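Local atomic coordinates of Glyco_hydro_cc domain-containing protein (Trichoderma gamsii, PDB entry 6UBD), a protein that probably binds beta-1,3-glucan oligosaccharides, as a member of glycoside hydrolase family GH128, subgroup VII. Residues S177-T180 with G181-A184; W223-D226 with I227-F231; T215-N218 with Q219-Q222. One frame throughout, in Å; residues are numbered along the deposited sequence.

Along the chain, contact 1 comes first. It closes the opening turn of helix 179-193, which follows strand 170-176 and leads to strand 197-206 in a beta-alpha-beta unit. Contact 3 comes next and closes the first turn of helix 217-233. Contact 2 lies farther along that same helix, and its first residue follows directly on the last of contact 3. The three run in series; none nests in or crosses another. In space the two helices meet. Met179 of contact 1 packs on Trp223 of contact 2, and Val182 on Ile227. Contacts 1 and 3 barely touch, where Ser177 approaches Gln219. Contact 1 packs helix 179-193 on helix 217-233, which contacts 2 and 3 set against strand 197-206.

Contact 1 of 3, residues S177-T180 with G181-A184; sequences SDMT and GVQA
Gly181 N gives its hydrogen to Asp178 OD1 at 3.0 Å, the capping bond at the start of helix 179-193. Asp178 is the N-cap residue. Its CG stands between its own backbone N and carbonyl carbon (chi1 63°), and this turns OD1 back over the first turn. The N-H meets OD1 nearly in line with the C-O bond. The carboxylate thus supplies an acceptor to an amide of the first turn. Its negative charge probably also suits the positive end of the helix dipole.

The backbone of Asp178 adds a weaker link, from Val182 N to Asp178 O at 3.3 Å. The regular helical pattern then sets in. Gln183 N binds Met179 O at 3.0 Å, and Ala184 N binds Thr180 O at 3.0 Å.

The apolar side of the turn is made by Met179 and Val182. Their side chains lie alongside each other and point the same way. Met179 is bent at chi2 and chi3, which brings its terminal CE to 4.0 Å from Val182 CG2. That same CG2 lies 3.4 Å from Asp178 O, over the start of the turn. Gln183 takes no part in this apolar pair; its NE2 is hydrogen-bonded to Asp187 one turn on.

The turn begins the helix of the unit formed by strand 170-176, helix 179-193 and strand 197-206. Its Met179 and Val182 face helix 217-233, where Met179 touches Trp223 and Asp226 and Val182 touches Ile227.

Contact 2 of 3, residues W223-D226 with I227-F231; sequences WISD and IVDLF
Ile227 CD1 packs against the six-membered ring of Trp223, 3.6 Å from CH2. It sits 4.0 Å from the ring centroid and off-centre, an oblique CH-pi contact. The two side chains lie alongside each other, one helical turn apart. Trp223 has CG anti to its backbone N (chi1 -171°), which swings the indole along the helix toward Ile227. Farther on, Ile227 CG1 lies 3.5 Å above one face of the Phe231 ring, near its rim.

The helical backbone fixes this spacing. Ile227 N binds Trp223 O at 2.8 Å, and Val228 N, Asp229 N and Leu230 N repeat the pattern. Phe202 of strand 197-206 packs on both Trp223 and Ile227.

On the polar side, one water accepts from Ser225 OG at 2.7 Å and donates to Asp226 OD1 and Asp229 OD2. Asp226 OD1 also receives Gln222 NE2, and Asp229 OD1 is hydrogen-bonded to Tyr275 OH. The two carboxylates stay apart, with Asp226 OD1 and Asp229 OD2 5.2 Å from each other. The helix is therefore amphipathic here: apolar groups fill the buried side, while the shared water probably eases repulsion between the two acids.

Contact 3 of 3, residues T215-N218 with Q219-Q222; sequences TDQN and QINQ
Gln217 reaches along the helix to Asn221, one turn on. Its CB leads to CG, which sits anti to the backbone N and lies 4.0 Å from Asn221 OD1. The chain turns about the CB-CG bond (chi2 70°), and CD comes within 3.8 Å of Asn221 OD1. NE2, at the tip, donates to Asn221 OD1 at 2.9 Å. The approach is from above the carbonyl plane of Asn221, 38° out of it, and is not on a lone pair. The two amide planes are 32° apart. NE2 is also hydrogen-bonded to Ser264 OG in helix 263-273 and lies near Ile220 CG2.

Were Asn221 an alanine, the acceptor would be gone and the Gln217 amide would probably be freer to turn, held chiefly by Ser264.

At the start of the turn Asp216 is the N-cap. Its backbone O takes Ile220 N at 2.9 Å. In the conformer described, OD1 accepts from Gln219 N at 2.9 Å through the anti lone pair, nearly straight. The side chain has a second conformer, so this cap may not be permanent. A water joins Thr215 N to Gln219 OE1, 2.7 Å from the latter, and so ties the residue before the cap to the first turn.

The chemistry is that of a polar helix start at the surface. A carboxylate, in at least one of its conformers, and a water serve backbone amides there, and an amide pair links the first turn to the next.

Contact 1 of 3, residues S177-T180 with G181-A184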
loop_
_atom_site.group_PDB
_atom_site.type_symbol
_atom_site.label_atom_id
_atom_site.label_comp_id
_atom_site.label_asym_id
_atom_site.label_seq_id
_atom_site.Cartn_x
_atom_site.Cartn_y
_atom_site.Cartn_z
ATOM N N SER A 177 -1.946 17.036 -0.562
ATOM C CA SER A 177 -2.654 17.870 -1.571
ATOM C C SER A 177 -1.671 18.414 -2.584
ATOM O O SER A 177 -2.167 19.064 -3.531
ATOM C CB SER A 177 -3.481 18.935 -0.949
ATOM O OG SER A 177 -2.664 19.804 -0.209
ATOM N N ASP A 178 -0.358 18.250 -2.454
ATOM C CA ASP A 178 0.644 18.844 -3.361
ATOM C C ASP A 178 1.901 17.971 -3.346
ATOM O O ASP A 178 2.075 17.055 -2.505
ATOM C CB ASP A 178 0.916 20.313 -3.038
ATOM C CG ASP A 178 1.524 20.598 -1.673
ATOM O OD1 ASP A 178 2.020 19.683 -0.998
ATOM O OD2 ASP A 178 1.504 21.793 -1.341
ATOM N N MET A 179 2.836 18.241 -4.259
ATOM C CA MET A 179 4.055 17.404 -4.382
ATOM C C MET A 179 5.058 17.765 -3.290
ATOM O O MET A 179 5.874 16.887 -2.948
ATOM C CB MET A 179 4.719 17.608 -5.751
ATOM C CG MET A 179 3.977 16.999 -6.918
ATOM S SD MET A 179 3.430 15.269 -6.786
ATOM C CE MET A 179 1.684 15.480 -6.391
ATOM N N THR A 180 4.979 18.932 -2.676
ATOM C CA THR A 180 5.842 19.237 -1.501
ATOM C C THR A 180 5.533 18.223 -0.381
ATOM O O THR A 180 6.491 17.648 0.255
ATOM C CB THR A 180 5.657 20.682 -0.997
ATOM O OG1 THR A 180 6.018 21.612 -2.029
ATOM C CG2 THR A 180 6.415 21.006 0.284
ATOM N N GLY A 181 4.250 17.962 -0.100
ATOM C CA GLY A 181 3.862 16.982 0.934
ATOM C C GLY A 181 4.260 15.547 0.603
ATOM O O GLY A 181 4.722 14.789 1.465
ATOM N N VAL A 182 4.102 15.171 -0.679
ATOM C CA VAL A 182 4.513 13.822 -1.152
ATOM C C VAL A 182 6.016 13.662 -0.905
ATOM O O VAL A 182 6.465 12.625 -0.326
ATOM C CB VAL A 182 4.180 13.683 -2.647
ATOM C CG1 VAL A 182 4.752 12.367 -3.177
ATOM C CG2 VAL A 182 2.673 13.737 -2.922
ATOM N N GLN A 183 6.815 14.640 -1.280
ATOM C CA GLN A 183 8.290 14.566 -1.151
ATOM C C GLN A 183 8.656 14.510 0.323
ATOM O O GLN A 183 9.630 13.828 0.693
ATOM C CB GLN A 183 9.010 15.723 -1.855
ATOM C CG GLN A 183 10.528 15.603 -1.942
ATOM C CD GLN A 183 10.972 14.426 -2.787
ATOM O OE1 GLN A 183 10.470 14.288 -3.915
ATOM N NE2 GLN A 183 11.870 13.588 -2.272
ATOM N N ALA A 184 7.958 15.214 1.189
ATOM C CA ALA A 184 8.316 15.238 2.622
ATOM C C ALA A 184 8.077 13.850 3.238
ATOM O O ALA A 184 8.849 13.367 4.136
ATOM C CB ALA A 184 7.499 16.272 3.337
#

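Contact 2 of 3, residues W223-D226 with I227-F231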
loop_
_atom_site.group_PDB
_atom_site.type_symbol
_atom_site.label_atom_id
_atom_site.label_comp_id
_atom_site.label_asym_id
_atom_site.label_seq_id
_atom_site.Cartn_x
_atom_site.Cartn_y
_atom_site.Cartn_z
ATOM N N TRP A 223 -2.409 16.421 -10.233
ATOM C CA TRP A 223 -1.754 15.722 -9.059
ATOM C C TRP A 223 -1.363 14.260 -9.390
ATOM O O TRP A 223 -0.220 13.818 -9.089
ATOM C CB TRP A 223 -2.726 15.852 -7.885
ATOM C CG TRP A 223 -2.152 15.400 -6.556
ATOM C CD1 TRP A 223 -1.692 16.230 -5.562
ATOM C CD2 TRP A 223 -2.118 14.055 -6.027
ATOM N NE1 TRP A 223 -1.326 15.480 -4.450
ATOM C CE2 TRP A 223 -1.620 14.169 -4.712
ATOM C CE3 TRP A 223 -2.530 12.807 -6.500
ATOM C CZ2 TRP A 223 -1.473 13.049 -3.873
ATOM C CZ3 TRP A 223 -2.345 11.697 -5.684
ATOM C CH2 TRP A 223 -1.826 11.819 -4.392
ATOM N N ILE A 224 -2.270 13.546 -10.047
ATOM C CA ILE A 224 -2.005 12.157 -10.488
ATOM C C ILE A 224 -0.818 12.134 -11.463
ATOM O O ILE A 224 0.087 11.270 -11.365
ATOM C CB ILE A 224 -3.267 11.462 -11.007
ATOM C CG1 ILE A 224 -4.322 11.313 -9.894
ATOM C CG2 ILE A 224 -2.868 10.161 -11.662
ATOM C CD1 ILE A 224 -5.714 10.954 -10.391
ATOM N N SER A 225 -0.896 13.021 -12.479
ATOM C CA SER A 225 0.189 13.033 -13.483
ATOM C C SER A 225 1.540 13.297 -12.807
ATOM O O SER A 225 2.567 12.672 -13.079
ATOM C CB SER A 225 -0.123 14.062 -14.547
ATOM O OG SER A 225 0.889 14.150 -15.557
ATOM N N ASP A 226 1.545 14.334 -11.977
ATOM C CA ASP A 226 2.783 14.768 -11.279
ATOM C C ASP A 226 3.316 13.670 -10.327
ATOM O O ASP A 226 4.548 13.450 -10.312
ATOM C CB ASP A 226 2.525 16.064 -10.499
ATOM C CG ASP A 226 2.362 17.335 -11.311
ATOM O OD1 ASP A 226 2.661 17.300 -12.523
ATOM O OD2 ASP A 226 1.884 18.325 -10.702
ATOM N N ILE A 227 2.416 13.018 -9.573
ATOM C CA ILE A 227 2.889 12.026 -8.578
ATOM C C ILE A 227 3.455 10.785 -9.252
ATOM O O ILE A 227 4.493 10.211 -8.773
ATOM C CB ILE A 227 1.790 11.681 -7.541
ATOM C CG1 ILE A 227 2.481 11.367 -6.209
ATOM C CG2 ILE A 227 0.836 10.577 -7.966
ATOM C CD1 ILE A 227 1.589 11.034 -5.051
ATOM N N VAL A 228 2.911 10.317 -10.363
ATOM C CA VAL A 228 3.454 9.160 -11.089
ATOM C C VAL A 228 4.840 9.544 -11.617
ATOM O O VAL A 228 5.800 8.758 -11.507
ATOM C CB VAL A 228 2.492 8.662 -12.163
ATOM C CG1 VAL A 228 3.144 7.684 -13.094
ATOM C CG2 VAL A 228 1.246 8.041 -11.502
ATOM N N ASP A 229 4.953 10.754 -12.186
ATOM C CA ASP A 229 6.284 11.139 -12.690
ATOM C C ASP A 229 7.299 11.159 -11.530
ATOM O O ASP A 229 8.464 10.772 -11.729
ATOM C CB ASP A 229 6.218 12.497 -13.415
ATOM C CG ASP A 229 5.517 12.511 -14.767
ATOM O OD1 ASP A 229 5.385 11.400 -15.363
ATOM O OD2 ASP A 229 5.132 13.652 -15.240
ATOM N N LEU A 230 6.898 11.751 -10.419
ATOM C CA LEU A 230 7.811 11.876 -9.242
ATOM C C LEU A 230 8.232 10.466 -8.768
ATOM O O LEU A 230 9.437 10.220 -8.579
ATOM C CB LEU A 230 7.130 12.682 -8.142
ATOM C CG LEU A 230 7.959 13.067 -6.872
ATOM C CD1 LEU A 230 7.211 14.199 -6.143
ATOM C CD2 LEU A 230 8.200 11.944 -5.914
ATOM N N PHE A 231 7.249 9.586 -8.605
ATOM C CA PHE A 231 7.563 8.197 -8.125
ATOM C C PHE A 231 8.489 7.497 -9.124
ATOM O O PHE A 231 9.437 6.814 -8.705
ATOM C CB PHE A 231 6.261 7.385 -7.970
ATOM C CG PHE A 231 5.344 7.784 -6.827
ATOM C CD1 PHE A 231 5.781 8.430 -5.679
ATOM C CD2 PHE A 231 3.989 7.465 -6.887
ATOM C CE1 PHE A 231 4.904 8.744 -4.641
ATOM C CE2 PHE A 231 3.124 7.739 -5.827
ATOM C CZ PHE A 231 3.613 8.340 -4.672
HETATM O O HOH W 1 3.015 15.573 -14.716
HETATM O O HOH W 2 2.652 10.948 -15.427
#

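Contact 3 of 3, residues T215-N218 with Q219-Q222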
loop_
_atom_site.group_PDB
_atom_site.type_symbol
_atom_site.label_atom_id
_atom_site.label_comp_id
_atom_site.label_asym_id
_atom_site.label_seq_id
_atom_site.Cartn_x
_atom_site.Cartn_y
_atom_site.Cartn_z
ATOM N N THR A 215 -11.520 17.516 -4.368
ATOM C CA THR A 215 -12.777 17.384 -5.155
ATOM C C THR A 215 -12.743 18.170 -6.483
ATOM O O THR A 215 -13.725 18.091 -7.234
ATOM C CB THR A 215 -13.978 17.879 -4.325
ATOM O OG1 THR A 215 -13.705 19.245 -3.908
ATOM C CG2 THR A 215 -14.319 16.994 -3.148
ATOM N N ASP A 216 -11.627 18.800 -6.813
ATOM C CA ASP A 216 -11.476 19.532 -8.076
ATOM C C ASP A 216 -10.846 18.608 -9.115
ATOM O O ASP A 216 -9.679 18.243 -8.976
ATOM C CB ASP A 216 -10.695 20.819 -7.829
ATOM C CG ASP A 216 -10.574 21.712 -9.044
ATOM O OD1 ASP A 216 -9.737 21.432 -9.930
ATOM O OD2 ASP A 216 -11.269 22.738 -9.027
ATOM N N GLN A 217 -11.637 18.246 -10.147
ATOM C CA GLN A 217 -11.152 17.274 -11.133
ATOM C C GLN A 217 -9.864 17.740 -11.814
ATOM O O GLN A 217 -8.950 16.912 -12.069
ATOM C CB GLN A 217 -12.210 16.895 -12.144
ATOM C CG GLN A 217 -11.829 15.682 -12.995
ATOM C CD GLN A 217 -11.832 14.377 -12.213
ATOM O OE1 GLN A 217 -12.936 13.927 -11.817
ATOM N NE2 GLN A 217 -10.636 13.777 -12.036
ATOM N N ASN A 218 -9.817 19.028 -12.198
ATOM C CA ASN A 218 -8.586 19.509 -12.863
ATOM C C ASN A 218 -7.348 19.333 -11.981
ATOM O O ASN A 218 -6.313 18.927 -12.482
ATOM C CB ASN A 218 -8.856 20.973 -13.291
ATOM C CG ASN A 218 -7.685 21.626 -14.035
ATOM O OD1 ASN A 218 -7.505 21.323 -15.224
ATOM N ND2 ASN A 218 -6.899 22.496 -13.396
ATOM N N GLN A 219 -7.473 19.807 -10.746
ATOM C CA GLN A 219 -6.341 19.654 -9.772
ATOM C C GLN A 219 -5.962 18.164 -9.584
ATOM O O GLN A 219 -4.732 17.872 -9.533
ATOM C CB GLN A 219 -6.712 20.303 -8.438
ATOM C CG GLN A 219 -5.601 20.172 -7.346
ATOM C CD GLN A 219 -6.147 19.877 -5.954
ATOM O OE1 GLN A 219 -7.334 19.569 -5.783
ATOM N NE2 GLN A 219 -5.285 19.879 -4.925
ATOM N N ILE A 220 -6.985 17.308 -9.444
ATOM C CA ILE A 220 -6.725 15.851 -9.207
ATOM C C ILE A 220 -5.977 15.269 -10.396
ATOM O O ILE A 220 -4.992 14.513 -10.273
ATOM C CB ILE A 220 -8.046 15.116 -8.898
ATOM C CG1 ILE A 220 -8.542 15.441 -7.483
ATOM C CG2 ILE A 220 -7.862 13.611 -9.087
ATOM C CD1 ILE A 220 -9.976 15.106 -7.284
ATOM N N ASN A 221 -6.431 15.626 -11.634
ATOM C CA ASN A 221 -5.763 15.079 -12.844
ATOM C C ASN A 221 -4.276 15.491 -12.887
ATOM O O ASN A 221 -3.410 14.668 -13.240
ATOM C CB ASN A 221 -6.485 15.543 -14.125
ATOM C CG ASN A 221 -7.882 14.948 -14.319
ATOM O OD1 ASN A 221 -8.263 14.009 -13.602
ATOM N ND2 ASN A 221 -8.618 15.516 -15.303
ATOM N N GLN A 222 -3.954 16.743 -12.550
ATOM C CA GLN A 222 -2.566 17.212 -12.538
ATOM C C GLN A 222 -1.779 16.510 -11.395
ATOM O O GLN A 222 -0.598 16.199 -11.609
ATOM C CB GLN A 222 -2.546 18.734 -12.356
ATOM C CG GLN A 222 -1.159 19.298 -12.571
ATOM C CD GLN A 222 -0.673 19.192 -14.007
ATOM O OE1 GLN A 222 -1.330 19.654 -14.967
ATOM N NE2 GLN A 222 0.449 18.517 -14.208
HETATM O O HOH W 3 -9.782 19.830 -4.643
#